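Local atomic coordinates of unsaturated glucuronyl hydrolase (Streptococcus agalactiae, PDB entry 2ZZR), a protein that hydrolyses unsaturated hyaluronan, chondroitin and heparin disaccharides, releasing the unsaturated uronic acid by cleaving (1->3) and (1->4) glycosidic bonds. Residues T304-L318 and Y331-I343. Residues are numbered along the deposited sequence; the frame is centred on the assembly and turned at random. Where two conformers were deposited one is given.
Sequences TSATATAVCGIHEML and YKYAMHTMLRSLI
SD of M335 lies at the edge of the H315 ring, 5.0 Å from its centroid and 77° off the normal, a Met-aromatic contact. The M335 CE methyl approaches H315 ND1 obliquely. Helices 304-318 and 328-346 form an antiparallel pair in the alpha barrel of this family 88 glycoside hydrolase. The axes of segments 304-318 and 331-343 pass 9.4 Å apart, with 152° between their directions. L318 is modelled in two conformers; in one, CD1 approaches the Y331 ring obliquely. Y331 OH is hydrogen-bonded to N276 OD1 in helix 265-280. The seam is apolar, with knobs-into-holes packing. M335 fills a hole made by V311, I314, H315 and, in that conformer, L318. Its CG is tucked between the backbone N and the carbonyl carbon. The chain then runs extended, which lays SD 3.5 Å from H315 CA. M338 is the second knob, set among T307, A310, V311 and I314. A bend at chi3 (79°) turns CE toward T307 CG2 (4.0 Å) and A310 CB (4.1 Å). The T307 hydroxyl is hydrogen-bonded to S288 OG. The side chain of R246, which probably binds substrate, lies about 8 Å from that of T304. L342 straddles the first turn, with CD2 3.9 Å from T304 CB and CD1 3.8 Å from A308 CA.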
loop_
_atom_site.group_PDB
_atom_site.type_symbol
_atom_site.label_atom_id
_atom_site.label_comp_id
_atom_site.label_asym_id
_atom_site.label_seq_id
_atom_site.Cartn_x
_atom_site.Cartn_y
_atom_site.Cartn_z
ATOM N N THR A 304 -0.197 -9.720 -8.028
ATOM C CA THR A 304 -1.133 -9.948 -6.928
ATOM C C THR A 304 -1.041 -8.850 -5.869
ATOM O O THR A 304 -2.029 -8.578 -5.184
ATOM C CB THR A 304 -0.902 -11.309 -6.261
ATOM O OG1 THR A 304 0.479 -11.437 -5.906
ATOM C CG2 THR A 304 -1.290 -12.442 -7.200
ATOM N N SER A 305 0.127 -8.216 -5.734
ATOM C CA SER A 305 0.289 -7.167 -4.715
ATOM C C SER A 305 -0.614 -5.967 -4.998
ATOM O O SER A 305 -1.081 -5.315 -4.071
ATOM C CB SER A 305 1.752 -6.730 -4.545
ATOM O OG SER A 305 2.211 -5.929 -5.626
ATOM N N ALA A 306 -0.857 -5.694 -6.281
ATOM C CA ALA A 306 -1.753 -4.605 -6.683
ATOM C C ALA A 306 -3.180 -4.932 -6.260
ATOM O O ALA A 306 -3.905 -4.073 -5.757
ATOM C CB ALA A 306 -1.682 -4.384 -8.188
ATOM N N THR A 307 -3.568 -6.189 -6.450
ATOM C CA THR A 307 -4.910 -6.640 -6.105
ATOM C C THR A 307 -5.111 -6.670 -4.577
ATOM O O THR A 307 -6.153 -6.219 -4.082
ATOM C CB THR A 307 -5.229 -7.989 -6.802
ATOM O OG1 THR A 307 -5.239 -7.776 -8.225
ATOM C CG2 THR A 307 -6.601 -8.519 -6.386
ATOM N N ALA A 308 -4.111 -7.149 -3.838
ATOM C CA ALA A 308 -4.178 -7.136 -2.372
ATOM C C ALA A 308 -4.360 -5.713 -1.831
ATOM O O ALA A 308 -5.205 -5.469 -0.964
ATOM C CB ALA A 308 -2.941 -7.770 -1.769
ATOM N N THR A 309 -3.582 -4.782 -2.375
ATOM C CA THR A 309 -3.641 -3.366 -1.986
ATOM C C THR A 309 -5.014 -2.751 -2.303
ATOM O O THR A 309 -5.589 -2.034 -1.470
ATOM C CB THR A 309 -2.492 -2.580 -2.671
ATOM O OG1 THR A 309 -1.248 -3.209 -2.336
ATOM C CG2 THR A 309 -2.442 -1.130 -2.202
ATOM N N ALA A 310 -5.546 -3.057 -3.484
ATOM C CA ALA A 310 -6.876 -2.575 -3.881
ATOM C C ALA A 310 -7.987 -3.114 -2.974
ATOM O O ALA A 310 -8.946 -2.397 -2.662
ATOM C CB ALA A 310 -7.165 -2.911 -5.346
ATOM N N VAL A 311 -7.859 -4.371 -2.552
ATOM C CA VAL A 311 -8.835 -4.951 -1.624
ATOM C C VAL A 311 -8.874 -4.136 -0.326
ATOM O O VAL A 311 -9.958 -3.770 0.141
ATOM C CB VAL A 311 -8.585 -6.458 -1.352
ATOM C CG1 VAL A 311 -9.403 -6.929 -0.135
ATOM C CG2 VAL A 311 -8.952 -7.294 -2.583
ATOM N N CYS A 312 -7.705 -3.844 0.245
ATOM C CA CYS A 312 -7.625 -3.021 1.467
ATOM C C CYS A 312 -8.276 -1.655 1.265
ATOM O O CYS A 312 -9.022 -1.182 2.137
ATOM C CB CYS A 312 -6.173 -2.854 1.928
ATOM S SG CYS A 312 -5.404 -4.402 2.441
ATOM N N GLY A 313 -8.004 -1.042 0.109
ATOM C CA GLY A 313 -8.558 0.276 -0.227
ATOM C C GLY A 313 -10.074 0.273 -0.332
ATOM O O GLY A 313 -10.744 1.172 0.182
ATOM N N ILE A 314 -10.615 -0.732 -1.004
ATOM C CA ILE A 314 -12.064 -0.857 -1.157
ATOM C C ILE A 314 -12.699 -1.092 0.224
ATOM O O ILE A 314 -13.694 -0.449 0.581
ATOM C CB ILE A 314 -12.438 -1.989 -2.154
ATOM C CG1 ILE A 314 -11.962 -1.632 -3.573
ATOM C CG2 ILE A 314 -13.953 -2.240 -2.154
ATOM C CD1 ILE A 314 -12.030 -2.799 -4.549
ATOM N N HIS A 315 -12.103 -1.993 1.005
ATOM C CA HIS A 315 -12.593 -2.276 2.354
ATOM C C HIS A 315 -12.653 -1.000 3.195
ATOM O O HIS A 315 -13.661 -0.724 3.864
ATOM C CB HIS A 315 -11.712 -3.331 3.037
ATOM C CG HIS A 315 -12.182 -3.698 4.412
ATOM N ND1 HIS A 315 -13.038 -4.751 4.653
ATOM C CD2 HIS A 315 -11.923 -3.139 5.614
ATOM C CE1 HIS A 315 -13.284 -4.824 5.951
ATOM N NE2 HIS A 315 -12.621 -3.855 6.555
ATOM N N GLU A 316 -11.578 -0.219 3.143
ATOM C CA GLU A 316 -11.511 1.050 3.867
ATOM C C GLU A 316 -12.587 2.055 3.437
ATOM O O GLU A 316 -13.302 2.599 4.281
ATOM C CB GLU A 316 -10.112 1.667 3.743
ATOM C CG GLU A 316 -9.903 2.927 4.589
ATOM C CD GLU A 316 -10.093 2.679 6.088
ATOM O OE1 GLU A 316 -10.415 3.657 6.799
ATOM O OE2 GLU A 316 -9.919 1.521 6.553
ATOM N N MET A 317 -12.700 2.298 2.132
ATOM C CA MET A 317 -13.666 3.281 1.624
ATOM C C MET A 317 -15.111 2.923 1.978
ATOM O O MET A 317 -15.930 3.809 2.233
ATOM C CB MET A 317 -13.542 3.434 0.111
ATOM C CG MET A 317 -14.356 4.605 -0.465
ATOM S SD MET A 317 -13.509 6.201 -0.364
ATOM C CE MET A 317 -13.958 6.744 1.279
ATOM N N LEU A 318 -15.405 1.623 1.986
ATOM C CA LEU A 318 -16.749 1.114 2.265
ATOM C C LEU A 318 -17.227 1.442 3.674
ATOM O O LEU A 318 -18.431 1.415 3.954
ATOM C CB LEU A 318 -16.810 -0.399 2.022
ATOM C CG LEU A 318 -17.500 -0.912 0.748
ATOM C CD1 LEU A 318 -17.546 0.109 -0.395
ATOM C CD2 LEU A 318 -16.876 -2.225 0.300
ATOM N N TYR A 331 -19.065 -2.838 -4.966
ATOM C CA TYR A 331 -17.729 -2.773 -4.357
ATOM C C TYR A 331 -17.531 -3.845 -3.294
ATOM O O TYR A 331 -16.477 -4.483 -3.243
ATOM C CB TYR A 331 -17.440 -1.394 -3.753
ATOM C CG TYR A 331 -17.265 -0.253 -4.739
ATOM C CD1 TYR A 331 -17.923 0.959 -4.537
ATOM C CD2 TYR A 331 -16.427 -0.373 -5.856
ATOM C CE1 TYR A 331 -17.761 2.032 -5.417
ATOM C CE2 TYR A 331 -16.261 0.702 -6.751
ATOM C CZ TYR A 331 -16.933 1.893 -6.523
ATOM O OH TYR A 331 -16.792 2.956 -7.387
ATOM N N LYS A 332 -18.538 -4.052 -2.448
ATOM C CA LYS A 332 -18.454 -5.084 -1.416
ATOM C C LYS A 332 -18.222 -6.457 -2.044
ATOM O O LYS A 332 -17.343 -7.211 -1.622
ATOM C CB LYS A 332 -19.719 -5.108 -0.548
ATOM C CG LYS A 332 -19.708 -6.173 0.545
ATOM C CD LYS A 332 -21.133 -6.581 0.915
ATOM C CE LYS A 332 -21.142 -7.758 1.883
ATOM N NZ LYS A 332 -20.781 -7.341 3.262
ATOM N N TYR A 333 -19.018 -6.774 -3.057
ATOM C CA TYR A 333 -18.894 -8.058 -3.717
ATOM C C TYR A 333 -17.598 -8.154 -4.508
ATOM O O TYR A 333 -16.981 -9.214 -4.540
ATOM C CB TYR A 333 -20.131 -8.360 -4.565
ATOM C CG TYR A 333 -21.232 -8.965 -3.729
ATOM C CD1 TYR A 333 -22.058 -8.159 -2.935
ATOM C CD2 TYR A 333 -21.418 -10.345 -3.690
ATOM C CE1 TYR A 333 -23.059 -8.716 -2.144
ATOM C CE2 TYR A 333 -22.415 -10.914 -2.901
ATOM C CZ TYR A 333 -23.230 -10.094 -2.131
ATOM O OH TYR A 333 -24.212 -10.657 -1.352
ATOM N N ALA A 334 -17.172 -7.039 -5.095
ATOM C CA ALA A 334 -15.895 -6.975 -5.814
ATOM C C ALA A 334 -14.716 -7.332 -4.911
ATOM O O ALA A 334 -13.888 -8.157 -5.277
ATOM C CB ALA A 334 -15.691 -5.606 -6.456
ATOM N N MET A 335 -14.639 -6.731 -3.726
ATOM C CA MET A 335 -13.509 -7.025 -2.838
ATOM C C MET A 335 -13.518 -8.472 -2.329
ATOM O O MET A 335 -12.462 -9.077 -2.173
ATOM C CB MET A 335 -13.391 -6.006 -1.697
ATOM C CG MET A 335 -14.491 -6.056 -0.668
ATOM S SD MET A 335 -14.107 -4.974 0.712
ATOM C CE MET A 335 -15.501 -5.396 1.774
ATOM N N HIS A 336 -14.707 -9.024 -2.095
ATOM C CA HIS A 336 -14.847 -10.439 -1.739
ATOM C C HIS A 336 -14.354 -11.375 -2.848
ATOM O O HIS A 336 -13.644 -12.344 -2.556
ATOM C CB HIS A 336 -16.296 -10.771 -1.380
ATOM C CG HIS A 336 -16.633 -10.529 0.059
ATOM N ND1 HIS A 336 -16.911 -9.278 0.562
ATOM C CD2 HIS A 336 -16.743 -11.386 1.100
ATOM C CE1 HIS A 336 -17.187 -9.374 1.851
ATOM N NE2 HIS A 336 -17.095 -10.644 2.201
ATOM N N THR A 337 -14.733 -11.082 -4.096
ATOM C CA THR A 337 -14.327 -11.900 -5.241
ATOM C C THR A 337 -12.810 -11.865 -5.429
ATOM O O THR A 337 -12.179 -12.905 -5.648
ATOM C CB THR A 337 -15.008 -11.436 -6.548
ATOM O OG1 THR A 337 -16.402 -11.207 -6.311
ATOM C CG2 THR A 337 -14.854 -12.490 -7.636
ATOM N N MET A 338 -12.240 -10.665 -5.338
ATOM C CA MET A 338 -10.806 -10.450 -5.501
ATOM C C MET A 338 -10.021 -11.166 -4.404
ATOM O O MET A 338 -9.058 -11.883 -4.686
ATOM C CB MET A 338 -10.499 -8.950 -5.510
ATOM C CG MET A 338 -11.135 -8.196 -6.691
ATOM S SD MET A 338 -11.305 -6.419 -6.382
ATOM C CE MET A 338 -9.627 -5.900 -6.701
ATOM N N LEU A 339 -10.447 -10.988 -3.154
ATOM C CA LEU A 339 -9.783 -11.647 -2.039
ATOM C C LEU A 339 -9.940 -13.169 -2.114
ATOM O O LEU A 339 -8.993 -13.905 -1.816
ATOM C CB LEU A 339 -10.279 -11.098 -0.695
ATOM C CG LEU A 339 -9.545 -11.547 0.580
ATOM C CD1 LEU A 339 -8.016 -11.354 0.510
ATOM C CD2 LEU A 339 -10.116 -10.830 1.792
ATOM N N ARG A 340 -11.125 -13.634 -2.510
ATOM C CA ARG A 340 -11.351 -15.073 -2.696
ATOM C C ARG A 340 -10.337 -15.656 -3.681
ATOM O O ARG A 340 -9.719 -16.683 -3.401
ATOM C CB ARG A 340 -12.772 -15.375 -3.179
ATOM C CG ARG A 340 -13.007 -16.875 -3.408
ATOM C CD ARG A 340 -14.417 -17.198 -3.875
ATOM N NE ARG A 340 -15.429 -16.950 -2.846
ATOM C CZ ARG A 340 -15.621 -17.707 -1.766
ATOM N NH1 ARG A 340 -14.866 -18.775 -1.541
ATOM N NH2 ARG A 340 -16.575 -17.391 -0.900
ATOM N N SER A 341 -10.168 -14.991 -4.824
ATOM C CA SER A 341 -9.196 -15.431 -5.824
ATOM C C SER A 341 -7.771 -15.456 -5.274
ATOM O O SER A 341 -7.025 -16.404 -5.528
ATOM C CB SER A 341 -9.265 -14.568 -7.078
ATOM O OG SER A 341 -10.406 -14.901 -7.845
ATOM N N LEU A 342 -7.395 -14.430 -4.508
ATOM C CA LEU A 342 -6.071 -14.423 -3.892
ATOM C C LEU A 342 -5.883 -15.639 -2.981
ATOM O O LEU A 342 -4.879 -16.349 -3.080
ATOM C CB LEU A 342 -5.812 -13.114 -3.136
ATOM C CG LEU A 342 -5.690 -11.839 -3.976
ATOM C CD1 LEU A 342 -5.438 -10.649 -3.069
ATOM C CD2 LEU A 342 -4.584 -11.942 -5.037
ATOM N N ILE A 343 -6.866 -15.885 -2.116
ATOM C CA ILE A 343 -6.815 -16.997 -1.173
ATOM C C ILE A 343 -6.734 -18.336 -1.906
ATOM O O ILE A 343 -5.888 -19.180 -1.581
ATOM C CB ILE A 343 -8.060 -17.005 -0.236
ATOM C CG1 ILE A 343 -8.024 -15.812 0.723
ATOM C CG2 ILE A 343 -8.137 -18.314 0.561
ATOM C CD1 ILE A 343 -9.371 -15.520 1.384
#